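Local coordinates for aminotransferase, class III (Thermomicrobium roseum, PDB 6IO1), which is a thermostable (S)-enantioselective omega-transaminase that probably uses pyridoxal 5'-phosphate to pass amino groups from amines to carbonyl acceptors, at residues G290-Y295 against A332-N337; E78-V83 against H327-A332. All blocks are in the same frame, centred on the assembly; numbering follows the deposited sequence.

In the fold
Interactions 1 and 2 lie along one helix, 328-344, with their centres about 12 Å apart. Interaction 2 sets its N-terminal turn against the end of helix 70-82. Interaction 1 joins the following residues, 332-337, to the loop 290-295; the two share Ala-332. The two contacts touch where Thr-292 CG2 packs on Ala-330 O at 3.6 Å. They also meet across the dimer: Gly-294 O hydrogen-bonds His-327 NE2 of the second subunit, and the reciprocal bond forms too. The loop follows Lys-289, a residue of the PMP pocket and probably the Schiff-base lysine of this family. The side chain of Ile-291 stays about 10 Å from PMP, so interaction 1 lies near the pocket without lining it.

Interaction 1. Residues G290-Y295 against A332-N337; sequences GITSGY and AVALRN
Thr-292 and Ala-334 are the nearest CA pair, 4.5 Å apart. The loop 290-295 curls against one flank of helix 328-344. Its Thr-292 to Tyr-295 part is a type I' beta turn, closed by Tyr-295 N to Thr-292 O at 3.1 Å. Asn-337 carries the polar contact. Its CG lies anti to the backbone N (chi1 -179°), which extends the amide from the helix to the loop. Asn-337 ND2 donates to Ile-291 O at 2.8 Å and to Gly-290 O at 2.9 Å, both bonds bent and weak. Asn-337 OD1 accepts Ser-293 OG at 2.7 Å, with the hydroxyl tilted 31° from the carbonyl plane. Bonds at both ends of the amide favour this rotation, though those of ND2 are weak. A leucine here would probably leave the two loop carbonyls without the amide N-H and the Ser-293 hydroxyl, which also bonds Ile-65 N, without this acceptor. Beside this, Thr-292 CG2 sits on Ala-334 CB at 3.6 Å, and Tyr-295 CB meets Val-333 CG1 at 3.9 Å. Helix 70-82 covers Val-333 and Tyr-295 through Leu-72, and helix 95-107 covers Ala-334 through Leu-100. The loop links strands 284-287 and 299-304.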
ATOM      1  N   GLY B 290       1.226 -11.004  -9.340  1.00 14.97           N
ATOM      2  CA  GLY B 290       0.985 -11.500 -10.686  1.00 13.29           C
ATOM      3  C   GLY B 290      -0.271 -10.988 -11.365  1.00 13.35           C
ATOM      4  O   GLY B 290      -0.377 -11.094 -12.591  1.00 14.90           O
ATOM      5  N   ILE B 291      -1.238 -10.465 -10.601  1.00 13.68           N
ATOM      6  CA  ILE B 291      -2.499 -10.007 -11.190  1.00 13.23           C
ATOM      7  C   ILE B 291      -2.257  -9.031 -12.337  1.00 14.45           C
ATOM      8  O   ILE B 291      -2.984  -9.033 -13.338  1.00 12.72           O
ATOM      9  CB  ILE B 291      -3.413  -9.397 -10.106  1.00 13.66           C
ATOM     10  CG1 ILE B 291      -4.786  -9.068 -10.699  1.00 12.88           C
ATOM     11  CG2 ILE B 291      -2.781  -8.159  -9.478  1.00 14.52           C
ATOM     12  CD1 ILE B 291      -5.822  -8.688  -9.670  1.00 13.41           C
ATOM     13  N   THR B 292      -1.231  -8.192 -12.220  1.00 13.24           N
ATOM     14  CA  THR B 292      -0.839  -7.280 -13.284  1.00 14.26           C
ATOM     15  C   THR B 292       0.519  -7.626 -13.869  1.00 13.83           C
ATOM     16  O   THR B 292       1.028  -6.872 -14.707  1.00 15.29           O
ATOM     17  CB  THR B 292      -0.815  -5.833 -12.776  1.00 13.40           C
ATOM     18  OG1 THR B 292       0.023  -5.747 -11.617  1.00 13.99           O
ATOM     19  CG2 THR B 292      -2.212  -5.368 -12.420  1.00 14.00           C
ATOM     20  N   SER B 293       1.121  -8.734 -13.436  1.00 13.44           N
ATOM     21  CA  SER B 293       2.493  -9.098 -13.774  1.00 13.17           C
ATOM     22  C   SER B 293       3.488  -8.048 -13.298  1.00 15.14           C
ATOM     23  O   SER B 293       4.596  -7.944 -13.836  1.00 14.25           O
ATOM     24  CB  SER B 293       2.658  -9.358 -15.276  1.00 14.38           C
ATOM     25  OG  SER B 293       2.193 -10.654 -15.616  1.00 16.34           O
ATOM     26  N   GLY B 294       3.108  -7.262 -12.292  1.00 15.29           N
ATOM     27  CA  GLY B 294       3.950  -6.212 -11.767  1.00 16.39           C
ATOM     28  C   GLY B 294       4.007  -4.957 -12.607  1.00 16.92           C
ATOM     29  O   GLY B 294       4.744  -4.028 -12.250  1.00 19.70           O
ATOM     30  N   TYR B 295       3.253  -4.892 -13.707  1.00 15.12           N
ATOM     31  CA  TYR B 295       3.311  -3.722 -14.578  1.00 14.73           C
ATOM     32  C   TYR B 295       2.755  -2.478 -13.891  1.00 16.29           C
ATOM     33  O   TYR B 295       3.247  -1.368 -14.121  1.00 16.81           O
ATOM     34  CB  TYR B 295       2.569  -4.009 -15.885  1.00 15.59           C
ATOM     35  CG  TYR B 295       3.380  -4.827 -16.870  1.00 13.48           C
ATOM     36  CD1 TYR B 295       3.839  -6.096 -16.535  1.00 14.26           C
ATOM     37  CD2 TYR B 295       3.686  -4.334 -18.132  1.00 13.78           C
ATOM     38  CE1 TYR B 295       4.583  -6.846 -17.427  1.00 13.31           C
ATOM     39  CE2 TYR B 295       4.430  -5.078 -19.030  1.00 14.29           C
ATOM     40  CZ  TYR B 295       4.875  -6.333 -18.672  1.00 13.21           C
ATOM     41  OH  TYR B 295       5.614  -7.077 -19.563  1.00 14.46           O
ATOM     42  N   ALA B 332      -7.273  -1.836 -15.581  1.00 13.15           N
ATOM     43  CA  ALA B 332      -7.218  -2.075 -17.022  1.00 14.09           C
ATOM     44  C   ALA B 332      -6.010  -2.930 -17.394  1.00 13.11           C
ATOM     45  O   ALA B 332      -6.120  -3.874 -18.196  1.00 14.35           O
ATOM     46  CB  ALA B 332      -7.190  -0.745 -17.775  1.00 14.37           C
ATOM     47  N   VAL B 333      -4.846  -2.613 -16.820  1.00 13.93           N
ATOM     48  CA  VAL B 333      -3.656  -3.421 -17.066  1.00 12.61           C
ATOM     49  C   VAL B 333      -3.876  -4.844 -16.570  1.00 13.50           C
ATOM     50  O   VAL B 333      -3.426  -5.810 -17.195  1.00 15.65           O
ATOM     51  CB  VAL B 333      -2.423  -2.769 -16.414  1.00 12.76           C
ATOM     52  CG1 VAL B 333      -1.237  -3.721 -16.431  1.00 13.69           C
ATOM     53  CG2 VAL B 333      -2.074  -1.472 -17.127  1.00 13.31           C
ATOM     54  N   ALA B 334      -4.574  -4.995 -15.442  1.00 12.64           N
ATOM     55  CA  ALA B 334      -4.885  -6.324 -14.926  1.00 13.85           C
ATOM     56  C   ALA B 334      -5.783  -7.094 -15.883  1.00 12.48           C
ATOM     57  O   ALA B 334      -5.606  -8.300 -16.073  1.00 15.22           O
ATOM     58  CB  ALA B 334      -5.545  -6.216 -13.553  1.00 11.75           C
ATOM     59  N   LEU B 335      -6.771  -6.419 -16.473  1.00 12.82           N
ATOM     60  CA  LEU B 335      -7.644  -7.082 -17.436  1.00 15.51           C
ATOM     61  C   LEU B 335      -6.852  -7.573 -18.643  1.00 16.02           C
ATOM     62  O   LEU B 335      -7.029  -8.713 -19.092  1.00 17.10           O
ATOM     63  CB  LEU B 335      -8.761  -6.134 -17.875  1.00 15.71           C
ATOM     64  CG  LEU B 335      -9.825  -5.793 -16.830  1.00 14.65           C
ATOM     65  CD1 LEU B 335     -10.759  -4.710 -17.348  1.00 16.51           C
ATOM     66  CD2 LEU B 335     -10.608  -7.035 -16.432  1.00 15.99           C
ATOM     67  N   ARG B 336      -5.958  -6.731 -19.168  1.00 14.75           N
ATOM     68  CA  ARG B 336      -5.137  -7.157 -20.303  1.00 16.10           C
ATOM     69  C   ARG B 336      -4.198  -8.299 -19.914  1.00 15.01           C
ATOM     70  O   ARG B 336      -4.012  -9.260 -20.680  1.00 16.05           O
ATOM     71  CB  ARG B 336      -4.345  -5.969 -20.847  1.00 16.56           C
ATOM     72  CG  ARG B 336      -4.009  -6.073 -22.322  1.00 19.83           C
ATOM     73  CD  ARG B 336      -5.248  -5.904 -23.183  1.00 20.93           C
ATOM     74  NE  ARG B 336      -4.964  -6.149 -24.592  1.00 21.69           N
ATOM     75  CZ  ARG B 336      -5.000  -7.348 -25.162  1.00 23.64           C
ATOM     76  NH1 ARG B 336      -5.340  -8.413 -24.449  1.00 22.56           N
ATOM     77  NH2 ARG B 336      -4.722  -7.481 -26.453  1.00 26.82           N
ATOM     78  N   ASN B 337      -3.597  -8.207 -18.726  1.00 13.59           N
ATOM     79  CA  ASN B 337      -2.715  -9.259 -18.237  1.00 13.85           C
ATOM     80  C   ASN B 337      -3.461 -10.576 -18.089  1.00 14.60           C
ATOM     81  O   ASN B 337      -2.921 -11.640 -18.402  1.00 15.34           O
ATOM     82  CB  ASN B 337      -2.095  -8.831 -16.906  1.00 14.15           C
ATOM     83  CG  ASN B 337      -1.147  -9.867 -16.343  1.00 12.85           C
ATOM     84  OD1 ASN B 337      -0.092 -10.132 -16.913  1.00 15.48           O
ATOM     85  ND2 ASN B 337      -1.520 -10.456 -15.214  1.00 13.08           N
TER

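Interaction 2. Residues E78-V83 against H327-A332; sequences EQMERV and HPVACA
Val-83 O accepts an N-H from Gln-79 NE2 at 2.9 Å and also lies beside Pro-328 CB. It belongs to a nearly antiparallel helix pair: segments 78-82 and 328-332 run at 152° to each other, their axes 9.1 Å apart at closest. The bond uses a lone pair in the carbonyl plane of Val-83, though the oxygen sits 28° out of the amide plane of Gln-79. It ties the last turn of helix 70-82 to the first residue beyond it. Gln-79 buries the most surface on its side of the interface. Its chain bends at chi2 (54°), which places NE2 beside Pro-328 CB, 3.7 Å away. The two side chains cross at about a right angle. Gln-79 CG rests on Pro-328 O at 3.6 Å, and Gln-79 CB meets Ala-332 CB at 4.0 Å. His-327 is the N-cap of the second helix. Its ND1 accepts weak bonds from Val-329 N and Ala-330 N, while Pro-328 CD lies on one face of the imidazole, off toward its rim. Outside the pair, Pro-96 of helix 95-107 touches Gln-79, and Tyr-295 of the second subunit packs on Met-80. Within it, Met-80 CG approaches both Val-329 methyls, reaching 3.5 Å at Val-329 CG2.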
ATOM      1  N   GLU B  78      -4.018   4.006 -22.907  1.00 18.40           N
ATOM      2  CA  GLU B  78      -5.413   4.285 -23.229  1.00 19.47           C
ATOM      3  C   GLU B  78      -6.184   4.715 -21.990  1.00 18.25           C
ATOM      4  O   GLU B  78      -6.897   5.729 -22.004  1.00 16.65           O
ATOM      5  CB  GLU B  78      -6.048   3.044 -23.859  1.00 23.32           C
ATOM      6  CG  GLU B  78      -7.430   3.256 -24.451  1.00 29.80           C
ATOM      7  CD  GLU B  78      -8.155   1.946 -24.692  1.00 35.11           C
ATOM      8  OE1 GLU B  78      -7.632   1.109 -25.455  1.00 38.77           O
ATOM      9  OE2 GLU B  78      -9.245   1.753 -24.117  1.00 35.65           O
ATOM     10  N   GLN B  79      -6.054   3.950 -20.901  1.00 15.37           N
ATOM     11  CA  GLN B  79      -6.796   4.287 -19.693  1.00 17.26           C
ATOM     12  C   GLN B  79      -6.337   5.615 -19.109  1.00 15.46           C
ATOM     13  O   GLN B  79      -7.161   6.406 -18.654  1.00 17.19           O
ATOM     14  CB  GLN B  79      -6.679   3.171 -18.656  1.00 15.54           C
ATOM     15  CG  GLN B  79      -7.620   3.357 -17.470  1.00 13.93           C
ATOM     16  CD  GLN B  79      -9.068   3.532 -17.895  1.00 16.35           C
ATOM     17  OE1 GLN B  79      -9.551   2.845 -18.796  1.00 17.16           O
ATOM     18  NE2 GLN B  79      -9.767   4.462 -17.252  1.00 14.43           N
ATOM     19  N   MET B  80      -5.028   5.876 -19.095  1.00 17.03           N
ATOM     20  CA  MET B  80      -4.542   7.136 -18.541  1.00 18.35           C
ATOM     21  C   MET B  80      -5.058   8.326 -19.337  1.00 18.12           C
ATOM     22  O   MET B  80      -5.391   9.369 -18.761  1.00 20.14           O
ATOM     23  CB  MET B  80      -3.014   7.140 -18.497  1.00 16.64           C
ATOM     24  CG  MET B  80      -2.443   6.229 -17.432  1.00 17.43           C
ATOM     25  SD  MET B  80      -0.648   6.182 -17.424  1.00 24.85           S
ATOM     26  CE  MET B  80      -0.275   7.822 -16.815  1.00 17.57           C
ATOM     27  N   GLU B  81      -5.124   8.196 -20.663  1.00 17.14           N
ATOM     28  CA  GLU B  81      -5.675   9.284 -21.467  1.00 19.15           C
ATOM     29  C   GLU B  81      -7.169   9.463 -21.222  1.00 19.60           C
ATOM     30  O   GLU B  81      -7.653  10.597 -21.120  1.00 20.11           O
ATOM     31  CB  GLU B  81      -5.388   9.041 -22.948  1.00 21.15           C
ATOM     32  CG  GLU B  81      -3.906   9.076 -23.283  1.00 22.40           C
ATOM     33  CD  GLU B  81      -3.636   9.349 -24.747  1.00 25.80           C
ATOM     34  OE1 GLU B  81      -4.487   9.986 -25.402  1.00 28.39           O
ATOM     35  OE2 GLU B  81      -2.571   8.925 -25.242  1.00 27.78           O
ATOM     36  N   ARG B  82      -7.920   8.362 -21.122  1.00 18.06           N
ATOM     37  CA  ARG B  82      -9.362   8.474 -20.906  1.00 17.94           C
ATOM     38  C   ARG B  82      -9.683   9.025 -19.518  1.00 15.60           C
ATOM     39  O   ARG B  82     -10.398  10.027 -19.387  1.00 16.61           O
ATOM     40  CB  ARG B  82     -10.026   7.115 -21.117  1.00 21.69           C
ATOM     41  CG  ARG B  82     -11.516   7.116 -20.854  1.00 23.13           C
ATOM     42  CD  ARG B  82     -12.148   5.809 -21.287  1.00 27.68           C
ATOM     43  NE  ARG B  82     -11.539   5.297 -22.509  1.00 29.01           N
ATOM     44  CZ  ARG B  82     -11.628   4.035 -22.915  1.00 32.73           C
ATOM     45  NH1 ARG B  82     -12.297   3.150 -22.191  1.00 32.66           N
ATOM     46  NH2 ARG B  82     -11.040   3.655 -24.040  1.00 36.89           N
ATOM     47  N   VAL B  83      -9.157   8.386 -18.475  1.00 15.78           N
ATOM     48  CA  VAL B  83      -9.191   8.882 -17.103  1.00 15.65           C
ATOM     49  C   VAL B  83      -8.212   8.045 -16.285  1.00 16.93           C
ATOM     50  O   VAL B  83      -8.256   6.810 -16.302  1.00 16.56           O
ATOM     51  CB  VAL B  83     -10.616   8.835 -16.510  1.00 17.23           C
ATOM     52  CG1 VAL B  83     -11.179   7.409 -16.495  1.00 19.71           C
ATOM     53  CG2 VAL B  83     -10.632   9.438 -15.117  1.00 16.98           C
ATOM     54  N   HIS B 327      -7.667   1.384  -8.642  1.00 13.04           N
ATOM     55  CA  HIS B 327      -7.105   2.343  -9.581  1.00 13.81           C
ATOM     56  C   HIS B 327      -7.441   1.937 -11.016  1.00 12.42           C
ATOM     57  O   HIS B 327      -7.148   0.802 -11.418  1.00 13.08           O
ATOM     58  CB  HIS B 327      -5.591   2.435  -9.393  1.00 14.78           C
ATOM     59  CG  HIS B 327      -4.964   3.600 -10.091  1.00 13.66           C
ATOM     60  ND1 HIS B 327      -4.611   3.565 -11.422  1.00 14.51           N
ATOM     61  CD2 HIS B 327      -4.628   4.833  -9.643  1.00 13.99           C
ATOM     62  CE1 HIS B 327      -4.083   4.726 -11.764  1.00 15.15           C
ATOM     63  NE2 HIS B 327      -4.081   5.513 -10.704  1.00 14.50           N
ATOM     64  N   PRO B 328      -8.057   2.822 -11.809  1.00 13.96           N
ATOM     65  CA  PRO B 328      -8.506   2.416 -13.154  1.00 13.86           C
ATOM     66  C   PRO B 328      -7.389   1.919 -14.057  1.00 14.91           C
ATOM     67  O   PRO B 328      -7.585   0.945 -14.794  1.00 14.43           O
ATOM     68  CB  PRO B 328      -9.151   3.697 -13.703  1.00 13.30           C
ATOM     69  CG  PRO B 328      -9.556   4.464 -12.486  1.00 14.44           C
ATOM     70  CD  PRO B 328      -8.484   4.191 -11.473  1.00 13.67           C
ATOM     71  N   VAL B 329      -6.219   2.560 -14.023  1.00 12.91           N
ATOM     72  CA  VAL B 329      -5.113   2.118 -14.865  1.00 13.32           C
ATOM     73  C   VAL B 329      -4.642   0.735 -14.437  1.00 12.57           C
ATOM     74  O   VAL B 329      -4.401  -0.144 -15.277  1.00 13.87           O
ATOM     75  CB  VAL B 329      -3.970   3.148 -14.819  1.00 12.16           C
ATOM     76  CG1 VAL B 329      -2.843   2.740 -15.758  1.00 12.58           C
ATOM     77  CG2 VAL B 329      -4.499   4.528 -15.166  1.00 12.86           C
ATOM     78  N   ALA B 330      -4.510   0.519 -13.126  1.00 12.50           N
ATOM     79  CA  ALA B 330      -4.104  -0.787 -12.623  1.00 12.40           C
ATOM     80  C   ALA B 330      -5.103  -1.863 -13.023  1.00 12.24           C
ATOM     81  O   ALA B 330      -4.711  -2.955 -13.446  1.00 13.40           O
ATOM     82  CB  ALA B 330      -3.948  -0.740 -11.102  1.00 13.04           C
ATOM     83  N   CYS B 331      -6.400  -1.572 -12.899  1.00 13.41           N
ATOM     84  CA  CYS B 331      -7.420  -2.559 -13.241  1.00 14.94           C
ATOM     85  C   CYS B 331      -7.440  -2.858 -14.738  1.00 14.55           C
ATOM     86  O   CYS B 331      -7.626  -4.012 -15.140  1.00 15.60           O
ATOM     87  CB  CYS B 331      -8.788  -2.079 -12.761  1.00 13.57           C
ATOM     88  SG  CYS B 331      -8.929  -1.969 -10.962  1.00 14.72           S
ATOM     89  N   ALA B 332      -7.273  -1.836 -15.581  1.00 13.15           N
ATOM     90  CA  ALA B 332      -7.218  -2.075 -17.022  1.00 14.09           C
ATOM     91  C   ALA B 332      -6.010  -2.930 -17.394  1.00 13.11           C
ATOM     92  O   ALA B 332      -6.120  -3.874 -18.196  1.00 14.35           O
ATOM     93  CB  ALA B 332      -7.190  -0.745 -17.775  1.00 14.37           C
TER